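Local coordinates for aspartokinase (Clostridium acetobutylicum, PDB 3TVI), which probably catalyses ATP-dependent phosphorylation of the beta-carboxyl group of aspartate, an early step toward threonine, methionine and lysine, and binds lysine at its regulatory ACT domains, at residues L86-D91 and L124-N129; K296-I301 and V342-K347; L376-G381 and N416-V421. All coordinates share one frame; numbering follows the deposited sequence.

The three contacts follow one another along the chain. Contact 1 is on the surface of the amino acid kinase part, where the loop after helix 69-85 meets the last turn of helix 109-127. Contacts 2 and 3 are buried on the far side of the chain's centre, in the regulatory part. Centres of contacts 1 and 2 are about 51 Å apart, those of contacts 1 and 3 about 49 Å. Contacts 2 and 3 have centres about 15 Å apart and share one antiparallel sheet, with strands 291-304 and 367-380 adjacent. F298 CZ packs on L376 CD1 at 3.5 Å. Bound lysine lies near both, consistent with allosteric control of a distant kinase site.

Contact 1 (L86-D91 and L124-N129); sequences LNIDMD and LAKYLN
I88 and Y127 face each other with their CA atoms 6.4 Å apart, where the loop 86-91 passes the last turn of helix 109-127. Y127 and K126 carry the helix side of the contact, which is mostly apolar. With chi1 at -175° the Y127 ring swings away from its own backbone N and out to the loop. L86 lies over one face of it. L86 CG stands 3.8 Å above the ring plane, offset toward the rim, in a CH-pi contact. I88 crosses the tyrosine side chain at about a right angle. Its CD1 comes obliquely to the ring, 3.5 Å from Y127 CD2, and also meets Y127 CB. The other branch of I88 serves K126: I88 CG2 is 3.7 Å from K126 CG, and the two side chains run past each other in opposite directions. The lysine chain bends at chi2 (71°), and its CE passes 3.6 Å from the backbone O of D89. The D89 carboxylate has the opposite charge, but D89 OD2 and K126 NZ remain 5.4 Å apart. The selenium of selenomethionine M90 lies by K126 CB. Both helices, 69-85 and 109-127, end in a Schellman motif, with N87 and N129 at positive phi. I88 and M90 also rest on V83 of helix 69-85. L86 and Y127 reach helix 17-28, and L124 and A125 touch V167 of strand 166-167.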
ATOM      1  N   LEU B  86     -34.640  26.772  35.463  1.00 58.57           N
ATOM      2  CA  LEU B  86     -33.851  26.229  36.577  1.00 58.47           C
ATOM      3  C   LEU B  86     -34.051  27.051  37.842  1.00 58.69           C
ATOM      4  O   LEU B  86     -33.709  26.605  38.935  1.00 57.81           O
ATOM      5  CB  LEU B  86     -32.354  26.174  36.225  1.00 56.69           C
ATOM      6  CG  LEU B  86     -31.805  24.897  35.588  1.00 55.65           C
ATOM      7  CD1 LEU B  86     -32.892  24.047  34.953  1.00 56.22           C
ATOM      8  CD2 LEU B  86     -30.710  25.242  34.589  1.00 53.83           C
ATOM      9  N   ASN B  87     -34.572  28.263  37.680  1.00 60.06           N
ATOM     10  CA  ASN B  87     -34.957  29.099  38.804  1.00 61.88           C
ATOM     11  C   ASN B  87     -33.725  29.449  39.647  1.00 62.71           C
ATOM     12  O   ASN B  87     -33.746  29.391  40.873  1.00 64.35           O
ATOM     13  CB  ASN B  87     -36.044  28.378  39.612  1.00 62.84           C
ATOM     14  CG  ASN B  87     -36.468  29.137  40.840  1.00 63.27           C
ATOM     15  OD1 ASN B  87     -36.447  28.593  41.945  1.00 64.23           O
ATOM     16  ND2 ASN B  87     -36.849  30.393  40.663  1.00 62.74           N
ATOM     17  N   ILE B  88     -32.655  29.836  38.963  1.00 62.97           N
ATOM     18  CA  ILE B  88     -31.367  30.064  39.602  1.00 63.78           C
ATOM     19  C   ILE B  88     -31.267  31.500  40.091  1.00 65.74           C
ATOM     20  O   ILE B  88     -31.767  32.421  39.441  1.00 66.32           O
ATOM     21  CB  ILE B  88     -30.214  29.769  38.630  1.00 62.71           C
ATOM     22  CG1 ILE B  88     -30.352  28.336  38.109  1.00 62.73           C
ATOM     23  CG2 ILE B  88     -28.868  29.999  39.301  1.00 61.73           C
ATOM     24  CD1 ILE B  88     -29.267  27.909  37.150  1.00 62.09           C
ATOM     25  N   ASP B  89     -30.606  31.686  41.230  1.00 67.93           N
ATOM     26  CA  ASP B  89     -30.549  32.992  41.880  1.00 69.30           C
ATOM     27  C   ASP B  89     -29.446  33.874  41.309  1.00 66.98           C
ATOM     28  O   ASP B  89     -28.423  34.109  41.954  1.00 66.07           O
ATOM     29  CB  ASP B  89     -30.357  32.820  43.382  1.00 72.47           C
ATOM     30  CG  ASP B  89     -30.432  34.129  44.121  1.00 75.35           C
ATOM     31  OD1 ASP B  89     -31.307  34.955  43.772  1.00 76.16           O
ATOM     32  OD2 ASP B  89     -29.607  34.335  45.038  1.00 80.11           O
HETATM   33  N   MSE B  90     -29.667  34.362  40.096  1.00 66.04           N
HETATM   34  CA  MSE B  90     -28.682  35.201  39.423  1.00 66.79           C
HETATM   35  C   MSE B  90     -29.351  36.050  38.391  1.00 66.57           C
HETATM   36  O   MSE B  90     -30.518  35.832  38.053  1.00 67.47           O
HETATM   37  CB  MSE B  90     -27.606  34.363  38.745  1.00 67.99           C
HETATM   38  CG  MSE B  90     -28.035  33.887  37.362  1.00 70.05           C
HETATM   39 SE   MSE B  90     -26.678  32.666  36.641  0.83 75.62          SE
HETATM   40  CE  MSE B  90     -25.044  33.708  37.025  1.00 70.64           C
ATOM     41  N   ASP B  91     -28.593  37.011  37.867  1.00 64.94           N
ATOM     42  CA  ASP B  91     -29.064  37.911  36.824  1.00 63.18           C
ATOM     43  C   ASP B  91     -28.226  37.717  35.565  1.00 60.66           C
ATOM     44  O   ASP B  91     -27.207  38.383  35.367  1.00 59.40           O
ATOM     45  CB  ASP B  91     -28.971  39.357  37.310  1.00 64.17           C
ATOM     46  CG  ASP B  91     -29.176  40.360  36.199  1.00 64.92           C
ATOM     47  OD1 ASP B  91     -29.994  40.068  35.293  1.00 65.57           O
ATOM     48  OD2 ASP B  91     -28.526  41.437  36.239  1.00 64.34           O
ATOM     49  N   LEU B 124     -23.462  27.476  35.307  1.00 50.92           N
ATOM     50  CA  LEU B 124     -23.163  26.240  36.013  1.00 52.32           C
ATOM     51  C   LEU B 124     -22.436  26.461  37.325  1.00 52.94           C
ATOM     52  O   LEU B 124     -22.655  25.723  38.270  1.00 55.19           O
ATOM     53  CB  LEU B 124     -22.322  25.296  35.149  1.00 53.10           C
ATOM     54  CG  LEU B 124     -23.052  24.335  34.209  1.00 53.93           C
ATOM     55  CD1 LEU B 124     -22.285  23.014  34.124  1.00 53.12           C
ATOM     56  CD2 LEU B 124     -24.485  24.085  34.666  1.00 54.95           C
ATOM     57  N   ALA B 125     -21.563  27.456  37.388  1.00 52.78           N
ATOM     58  CA  ALA B 125     -20.868  27.740  38.636  1.00 54.00           C
ATOM     59  C   ALA B 125     -21.895  28.088  39.716  1.00 55.25           C
ATOM     60  O   ALA B 125     -21.773  27.664  40.867  1.00 56.32           O
ATOM     61  CB  ALA B 125     -19.858  28.867  38.459  1.00 53.05           C
ATOM     62  N   LYS B 126     -22.921  28.840  39.333  1.00 55.77           N
ATOM     63  CA  LYS B 126     -23.964  29.217  40.275  1.00 56.96           C
ATOM     64  C   LYS B 126     -24.805  28.004  40.599  1.00 56.56           C
ATOM     65  O   LYS B 126     -24.984  27.666  41.764  1.00 58.29           O
ATOM     66  CB  LYS B 126     -24.848  30.330  39.703  1.00 57.72           C
ATOM     67  CG  LYS B 126     -25.681  31.057  40.741  1.00 59.09           C
ATOM     68  CD  LYS B 126     -24.830  31.933  41.650  1.00 60.10           C
ATOM     69  CE  LYS B 126     -25.519  32.176  42.989  1.00 62.95           C
ATOM     70  NZ  LYS B 126     -24.573  32.635  44.046  1.00 64.64           N
ATOM     71  N   TYR B 127     -25.281  27.337  39.554  1.00 54.92           N
ATOM     72  CA  TYR B 127     -26.233  26.240  39.683  1.00 54.61           C
ATOM     73  C   TYR B 127     -25.683  25.058  40.450  1.00 54.71           C
ATOM     74  O   TYR B 127     -26.440  24.352  41.132  1.00 55.38           O
ATOM     75  CB  TYR B 127     -26.664  25.778  38.298  1.00 53.91           C
ATOM     76  CG  TYR B 127     -27.748  24.722  38.272  1.00 53.73           C
ATOM     77  CD1 TYR B 127     -27.573  23.543  37.567  1.00 53.93           C
ATOM     78  CD2 TYR B 127     -28.949  24.914  38.922  1.00 54.11           C
ATOM     79  CE1 TYR B 127     -28.566  22.585  37.517  1.00 54.66           C
ATOM     80  CE2 TYR B 127     -29.945  23.959  38.884  1.00 54.91           C
ATOM     81  CZ  TYR B 127     -29.748  22.800  38.181  1.00 55.15           C
ATOM     82  OH  TYR B 127     -30.733  21.846  38.137  1.00 56.88           O
ATOM     83  N   LEU B 128     -24.375  24.844  40.331  1.00 54.36           N
ATOM     84  CA  LEU B 128     -23.694  23.726  40.995  1.00 55.50           C
ATOM     85  C   LEU B 128     -22.879  24.194  42.191  1.00 56.80           C
ATOM     86  O   LEU B 128     -22.113  23.417  42.764  1.00 58.13           O
ATOM     87  CB  LEU B 128     -22.772  22.995  40.014  1.00 54.12           C
ATOM     88  CG  LEU B 128     -23.447  22.503  38.732  1.00 53.44           C
ATOM     89  CD1 LEU B 128     -22.421  21.992  37.730  1.00 52.10           C
ATOM     90  CD2 LEU B 128     -24.477  21.435  39.064  1.00 53.88           C
ATOM     91  N   ASN B 129     -23.033  25.464  42.555  1.00 56.98           N
ATOM     92  CA  ASN B 129     -22.364  26.012  43.716  1.00 58.87           C
ATOM     93  C   ASN B 129     -20.859  25.729  43.691  1.00 58.77           C
ATOM     94  O   ASN B 129     -20.292  25.182  44.637  1.00 59.60           O
ATOM     95  CB  ASN B 129     -23.019  25.461  44.980  1.00 61.11           C
ATOM     96  CG  ASN B 129     -22.770  26.325  46.202  1.00 62.76           C
ATOM     97  OD1 ASN B 129     -21.965  27.265  46.185  1.00 61.99           O
ATOM     98  ND2 ASN B 129     -23.469  26.002  47.285  1.00 65.81           N
TER

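Contact 2 (K296-I301 and V342-K347)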
ATOM      1  N   LYS B 296     -17.856   2.073   3.859  1.00 70.68           N
ATOM      2  CA  LYS B 296     -18.196   1.642   2.497  1.00 73.56           C
ATOM      3  C   LYS B 296     -17.593   2.577   1.447  1.00 76.32           C
ATOM      4  O   LYS B 296     -16.968   3.582   1.780  1.00 76.88           O
ATOM      5  CB  LYS B 296     -19.720   1.570   2.317  1.00 73.31           C
ATOM      6  N   ASN B 297     -17.770   2.214   0.179  1.00 81.18           N
ATOM      7  CA  ASN B 297     -17.427   3.068  -0.971  1.00 83.01           C
ATOM      8  C   ASN B 297     -15.934   3.364  -1.185  1.00 80.50           C
ATOM      9  O   ASN B 297     -15.432   4.414  -0.789  1.00 79.55           O
ATOM     10  CB  ASN B 297     -18.250   4.367  -0.941  1.00 86.23           C
ATOM     11  CG  ASN B 297     -19.680   4.154  -1.403  1.00 89.21           C
ATOM     12  OD1 ASN B 297     -20.226   3.052  -1.300  1.00 88.57           O
ATOM     13  ND2 ASN B 297     -20.293   5.210  -1.923  1.00 93.03           N
ATOM     14  N   PHE B 298     -15.257   2.427  -1.851  1.00 79.03           N
ATOM     15  CA  PHE B 298     -13.851   2.558  -2.239  1.00 77.24           C
ATOM     16  C   PHE B 298     -13.631   2.021  -3.659  1.00 77.86           C
ATOM     17  O   PHE B 298     -14.436   1.235  -4.162  1.00 79.34           O
ATOM     18  CB  PHE B 298     -12.969   1.756  -1.288  1.00 75.12           C
ATOM     19  CG  PHE B 298     -12.674   2.443   0.011  1.00 72.06           C
ATOM     20  CD1 PHE B 298     -11.503   3.167   0.169  1.00 72.52           C
ATOM     21  CD2 PHE B 298     -13.533   2.322   1.090  1.00 70.87           C
ATOM     22  CE1 PHE B 298     -11.203   3.783   1.371  1.00 71.95           C
ATOM     23  CE2 PHE B 298     -13.247   2.942   2.295  1.00 70.91           C
ATOM     24  CZ  PHE B 298     -12.078   3.674   2.436  1.00 71.15           C
ATOM     25  N   THR B 299     -12.536   2.434  -4.292  1.00 76.76           N
ATOM     26  CA  THR B 299     -12.184   1.953  -5.628  1.00 78.12           C
ATOM     27  C   THR B 299     -10.686   1.724  -5.762  1.00 78.41           C
ATOM     28  O   THR B 299      -9.887   2.566  -5.346  1.00 80.56           O
ATOM     29  CB  THR B 299     -12.612   2.952  -6.713  1.00 80.72           C
ATOM     30  OG1 THR B 299     -14.033   3.142  -6.657  1.00 83.16           O
ATOM     31  CG2 THR B 299     -12.207   2.442  -8.100  1.00 80.90           C
ATOM     32  N   VAL B 300     -10.312   0.589  -6.355  1.00 77.12           N
ATOM     33  CA  VAL B 300      -8.902   0.256  -6.566  1.00 76.36           C
ATOM     34  C   VAL B 300      -8.501   0.561  -8.009  1.00 76.43           C
ATOM     35  O   VAL B 300      -9.264   0.297  -8.934  1.00 79.47           O
ATOM     36  CB  VAL B 300      -8.575  -1.223  -6.191  1.00 75.69           C
ATOM     37  CG1 VAL B 300      -9.490  -2.205  -6.901  1.00 77.21           C
ATOM     38  CG2 VAL B 300      -7.121  -1.562  -6.494  1.00 73.33           C
ATOM     39  N   ILE B 301      -7.318   1.147  -8.181  1.00 74.93           N
ATOM     40  CA  ILE B 301      -6.719   1.360  -9.498  1.00 76.15           C
ATOM     41  C   ILE B 301      -5.546   0.397  -9.659  1.00 78.05           C
ATOM     42  O   ILE B 301      -4.444   0.658  -9.159  1.00 78.78           O
ATOM     43  CB  ILE B 301      -6.206   2.800  -9.652  1.00 75.98           C
ATOM     44  CG1 ILE B 301      -7.380   3.778  -9.669  1.00 77.71           C
ATOM     45  CG2 ILE B 301      -5.384   2.945 -10.921  1.00 75.27           C
ATOM     46  CD1 ILE B 301      -6.956   5.232  -9.630  1.00 79.19           C
ATOM     47  N   VAL B 342      -5.788   1.799  -3.368  1.00 79.91           N
ATOM     48  CA  VAL B 342      -7.149   1.807  -2.828  1.00 79.85           C
ATOM     49  C   VAL B 342      -7.510   3.220  -2.406  1.00 80.32           C
ATOM     50  O   VAL B 342      -6.841   3.792  -1.544  1.00 80.64           O
ATOM     51  CB  VAL B 342      -7.283   0.906  -1.596  1.00 77.74           C
ATOM     52  CG1 VAL B 342      -8.682   1.030  -1.011  1.00 75.78           C
ATOM     53  CG2 VAL B 342      -6.955  -0.538  -1.957  1.00 77.21           C
ATOM     54  N   ILE B 343      -8.565   3.771  -3.007  1.00 80.79           N
ATOM     55  CA  ILE B 343      -8.935   5.176  -2.803  1.00 82.09           C
ATOM     56  C   ILE B 343     -10.433   5.328  -2.549  1.00 84.84           C
ATOM     57  O   ILE B 343     -11.247   4.756  -3.278  1.00 85.97           O
ATOM     58  CB  ILE B 343      -8.556   6.029  -4.029  1.00 81.54           C
ATOM     59  CG1 ILE B 343      -7.043   5.989  -4.272  1.00 80.67           C
ATOM     60  CG2 ILE B 343      -9.009   7.465  -3.832  1.00 82.33           C
ATOM     61  CD1 ILE B 343      -6.629   6.435  -5.655  1.00 80.70           C
ATOM     62  N   GLU B 344     -10.792   6.104  -1.526  1.00 87.33           N
ATOM     63  CA  GLU B 344     -12.198   6.337  -1.196  1.00 90.97           C
ATOM     64  C   GLU B 344     -12.886   7.115  -2.316  1.00 95.71           C
ATOM     65  O   GLU B 344     -12.255   7.925  -3.002  1.00 94.25           O
ATOM     66  CB  GLU B 344     -12.338   7.076   0.137  1.00 92.92           C
ATOM     67  CG  GLU B 344     -13.788   7.337   0.544  1.00 96.51           C
ATOM     68  CD  GLU B 344     -13.955   7.772   1.991  1.00 96.12           C
ATOM     69  OE1 GLU B 344     -12.942   8.035   2.675  1.00 99.74           O
ATOM     70  OE2 GLU B 344     -15.114   7.850   2.445  1.00 93.18           O
ATOM     71  N   ASP B 345     -14.184   6.861  -2.487  1.00100.90           N
ATOM     72  CA  ASP B 345     -14.936   7.336  -3.651  1.00104.50           C
ATOM     73  C   ASP B 345     -15.185   8.841  -3.639  1.00106.77           C
ATOM     74  O   ASP B 345     -14.981   9.511  -4.653  1.00107.63           O
ATOM     75  CB  ASP B 345     -16.270   6.586  -3.767  1.00104.57           C
ATOM     76  CG  ASP B 345     -16.094   5.106  -4.113  1.00103.42           C
ATOM     77  OD1 ASP B 345     -15.012   4.701  -4.600  1.00 97.09           O
ATOM     78  OD2 ASP B 345     -17.060   4.345  -3.903  1.00106.41           O
ATOM     79  N   CYS B 346     -15.623   9.368  -2.497  1.00107.59           N
ATOM     80  CA  CYS B 346     -15.856  10.805  -2.352  1.00109.77           C
ATOM     81  C   CYS B 346     -14.563  11.603  -2.556  1.00111.63           C
ATOM     82  O   CYS B 346     -14.577  12.684  -3.153  1.00115.27           O
ATOM     83  CB  CYS B 346     -16.443  11.114  -0.977  1.00106.94           C
ATOM     84  SG  CYS B 346     -15.282  10.792   0.362  1.00107.95           S
ATOM     85  N   LYS B 347     -13.449  11.063  -2.061  1.00110.87           N
ATOM     86  CA  LYS B 347     -12.138  11.691  -2.237  1.00112.05           C
ATOM     87  C   LYS B 347     -11.689  11.678  -3.704  1.00113.23           C
ATOM     88  O   LYS B 347     -10.882  12.511  -4.119  1.00110.88           O
ATOM     89  CB  LYS B 347     -11.089  11.003  -1.356  1.00107.68           C
TER
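V342 makes an antiparallel non-hydrogen-bonded pair with V300, and its side chain leans on F298. V342 CG1 lies 3.7 Å from F298 CD1 and meets the ring obliquely. V342 also bonds through its backbone to E330 and H331, and E330 belongs to the pocket of a bound lysine. I343 turns to the opposite face of the sheet and forms the hydrogen-bonded pair with T299. I343 N donates to T299 O at 2.9 Å, and T299 N to I343 O at 2.8 Å. I343 CD1 meets I301 CD1. Within this chain strand 338-344 is an edge strand, next to the long strand 291-304, in the antiparallel sheet of the ACT-type regulatory region. F298 also bonds through its backbone to M374 of strand 367-380, the next strand over. E344 returns to the face of F298. Its CB sits off-centre over the phenyl ring in a CH-pi contact, 4.2 Å from the centroid, and CG, swung opposite the backbone N (chi1 -179°), passes 3.6 Å from N297 O. After E344 the strand gives way to a weakly bonded helical turn. D345 N still donates to N297 O at 3.2 Å, from above the carbonyl plane. The D345 carboxylate reaches over the backbone of N297 and F298 to T299: T299 OG1 donates to the syn side of D345 OD1 at 2.8 Å, 27° out of the carboxylate plane.

Contact 3 (L376-G381 and N416-V421)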
ATOM      1  N   LEU B 376     -14.178  -1.482   3.083  1.00 66.01           N
ATOM      2  CA  LEU B 376     -13.097  -1.887   3.977  1.00 61.57           C
ATOM      3  C   LEU B 376     -13.660  -2.237   5.330  1.00 59.23           C
ATOM      4  O   LEU B 376     -14.512  -1.526   5.851  1.00 57.50           O
ATOM      5  CB  LEU B 376     -12.069  -0.769   4.127  1.00 58.86           C
ATOM      6  CG  LEU B 376     -11.334  -0.413   2.842  1.00 59.07           C
ATOM      7  CD1 LEU B 376     -10.338   0.689   3.115  1.00 59.07           C
ATOM      8  CD2 LEU B 376     -10.632  -1.623   2.245  1.00 59.92           C
ATOM      9  N   VAL B 377     -13.186  -3.347   5.885  1.00 57.89           N
ATOM     10  CA  VAL B 377     -13.554  -3.761   7.231  1.00 56.77           C
ATOM     11  C   VAL B 377     -12.281  -3.872   8.066  1.00 55.21           C
ATOM     12  O   VAL B 377     -11.377  -4.655   7.746  1.00 55.33           O
ATOM     13  CB  VAL B 377     -14.318  -5.098   7.229  1.00 56.01           C
ATOM     14  CG1 VAL B 377     -14.779  -5.457   8.635  1.00 54.06           C
ATOM     15  CG2 VAL B 377     -15.504  -5.010   6.287  1.00 56.74           C
ATOM     16  N   ALA B 378     -12.212  -3.060   9.115  1.00 52.61           N
ATOM     17  CA  ALA B 378     -11.070  -3.060  10.005  1.00 51.57           C
ATOM     18  C   ALA B 378     -11.478  -3.754  11.276  1.00 50.10           C
ATOM     19  O   ALA B 378     -12.449  -3.355  11.922  1.00 51.14           O
ATOM     20  CB  ALA B 378     -10.630  -1.644  10.309  1.00 52.51           C
ATOM     21  N   THR B 379     -10.742  -4.796  11.636  1.00 47.37           N
ATOM     22  CA  THR B 379     -11.005  -5.497  12.879  1.00 46.30           C
ATOM     23  C   THR B 379      -9.774  -5.308  13.766  1.00 45.32           C
ATOM     24  O   THR B 379      -8.655  -5.579  13.345  1.00 46.37           O
ATOM     25  CB  THR B 379     -11.430  -6.962  12.633  1.00 45.47           C
ATOM     26  OG1 THR B 379     -10.871  -7.803  13.639  1.00 44.76           O
ATOM     27  CG2 THR B 379     -11.005  -7.443  11.244  1.00 45.42           C
ATOM     28  N   VAL B 380     -10.000  -4.798  14.976  1.00 44.26           N
ATOM     29  CA  VAL B 380      -8.950  -4.186  15.785  1.00 43.77           C
ATOM     30  C   VAL B 380      -8.885  -4.813  17.173  1.00 44.86           C
ATOM     31  O   VAL B 380      -9.915  -5.184  17.747  1.00 44.42           O
ATOM     32  CB  VAL B 380      -9.203  -2.669  15.929  1.00 42.27           C
ATOM     33  CG1 VAL B 380      -8.096  -1.990  16.705  1.00 41.57           C
ATOM     34  CG2 VAL B 380      -9.315  -2.028  14.565  1.00 42.48           C
ATOM     35  N   GLY B 381      -7.673  -4.942  17.708  1.00 46.06           N
ATOM     36  CA  GLY B 381      -7.504  -5.422  19.076  1.00 49.39           C
ATOM     37  C   GLY B 381      -6.049  -5.591  19.433  1.00 52.20           C
ATOM     38  O   GLY B 381      -5.265  -5.963  18.585  1.00 55.31           O
ATOM     39  N   ASN B 416      -4.231  -5.035  14.246  1.00 59.84           N
ATOM     40  CA  ASN B 416      -5.207  -4.664  13.226  1.00 59.67           C
ATOM     41  C   ASN B 416      -5.112  -5.425  11.902  1.00 57.37           C
ATOM     42  O   ASN B 416      -4.110  -5.331  11.205  1.00 57.09           O
ATOM     43  CB  ASN B 416      -5.044  -3.160  12.991  1.00 62.23           C
ATOM     44  CG  ASN B 416      -5.628  -2.693  11.682  1.00 64.07           C
ATOM     45  OD1 ASN B 416      -6.834  -2.754  11.473  1.00 69.69           O
ATOM     46  ND2 ASN B 416      -4.774  -2.187  10.804  1.00 65.07           N
ATOM     47  N   VAL B 417      -6.161  -6.172  11.560  1.00 56.64           N
ATOM     48  CA  VAL B 417      -6.296  -6.734  10.206  1.00 57.42           C
ATOM     49  C   VAL B 417      -7.415  -6.039   9.439  1.00 57.83           C
ATOM     50  O   VAL B 417      -8.547  -5.930   9.930  1.00 58.73           O
ATOM     51  CB  VAL B 417      -6.596  -8.246  10.187  1.00 55.62           C
ATOM     52  CG1 VAL B 417      -6.768  -8.721   8.752  1.00 52.36           C
ATOM     53  CG2 VAL B 417      -5.481  -9.016  10.862  1.00 55.81           C
ATOM     54  N   ILE B 418      -7.089  -5.592   8.228  1.00 56.53           N
ATOM     55  CA  ILE B 418      -8.046  -4.941   7.358  1.00 55.32           C
ATOM     56  C   ILE B 418      -8.341  -5.847   6.175  1.00 54.71           C
ATOM     57  O   ILE B 418      -7.438  -6.390   5.540  1.00 54.54           O
ATOM     58  CB  ILE B 418      -7.523  -3.600   6.839  1.00 55.43           C
ATOM     59  CG1 ILE B 418      -7.159  -2.683   8.005  1.00 55.47           C
ATOM     60  CG2 ILE B 418      -8.570  -2.939   5.960  1.00 56.21           C
ATOM     61  CD1 ILE B 418      -5.794  -2.046   7.832  1.00 56.98           C
ATOM     62  N   VAL B 419      -9.624  -6.003   5.894  1.00 54.24           N
ATOM     63  CA  VAL B 419     -10.093  -6.850   4.829  1.00 53.15           C
ATOM     64  C   VAL B 419     -10.930  -5.977   3.930  1.00 55.31           C
ATOM     65  O   VAL B 419     -11.707  -5.155   4.421  1.00 56.22           O
ATOM     66  CB  VAL B 419     -10.956  -7.979   5.391  1.00 51.67           C
ATOM     67  CG1 VAL B 419     -12.181  -8.196   4.531  1.00 53.12           C
ATOM     68  CG2 VAL B 419     -10.146  -9.249   5.515  1.00 50.52           C
ATOM     69  N   GLY B 420     -10.767  -6.152   2.621  1.00 56.77           N
ATOM     70  CA  GLY B 420     -11.531  -5.393   1.632  1.00 58.09           C
ATOM     71  C   GLY B 420     -12.450  -6.310   0.865  1.00 58.36           C
ATOM     72  O   GLY B 420     -12.034  -7.376   0.436  1.00 58.29           O
ATOM     73  N   VAL B 421     -13.700  -5.891   0.695  1.00 60.58           N
ATOM     74  CA  VAL B 421     -14.734  -6.739   0.098  1.00 62.63           C
ATOM     75  C   VAL B 421     -15.732  -5.933  -0.708  1.00 66.63           C
ATOM     76  O   VAL B 421     -15.843  -4.716  -0.535  1.00 67.99           O
ATOM     77  CB  VAL B 421     -15.550  -7.477   1.176  1.00 61.17           C
ATOM     78  CG1 VAL B 421     -14.660  -8.429   1.956  1.00 59.12           C
ATOM     79  CG2 VAL B 421     -16.250  -6.478   2.096  1.00 59.09           C
TER
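L376 pairs with G420 in antiparallel, non-hydrogen-bonded fashion. With no side chain opposite, L376 CD2 can lie across the glycine, 3.9 Å from G420 CA. The same methyl also borders I418 CG2. V377 points to the other face and bonds twice with V419. V377 N donates to V419 O at 2.8 Å, nearly straight (169°), and V419 N returns a bond to V377 O at 2.9 Å. V377 O also takes a CA-H...O contact from I418 CA. A378 lies beside I418 on the face of L376, its CB 4.3 Å from I418 CG1. These strands form part of the ACT domain, whose fold sets helices against one face of an antiparallel sheet. Accordingly T379, V417 and V419 pack on helix 390-400. T379 repeats the two-bond pattern with V417: T379 N to V417 O at 3.0 Å, and V417 N to T379 O at 3.1 Å. V380, back on the face of A378, meets N416 obliquely. In N416, chi1 of 161° turns CG away from the backbone N, and chi2 of 65° then sets OD1 4.0 Å from V380 CG2. On this face V380 and N416 also touch E237 of helix 232-240.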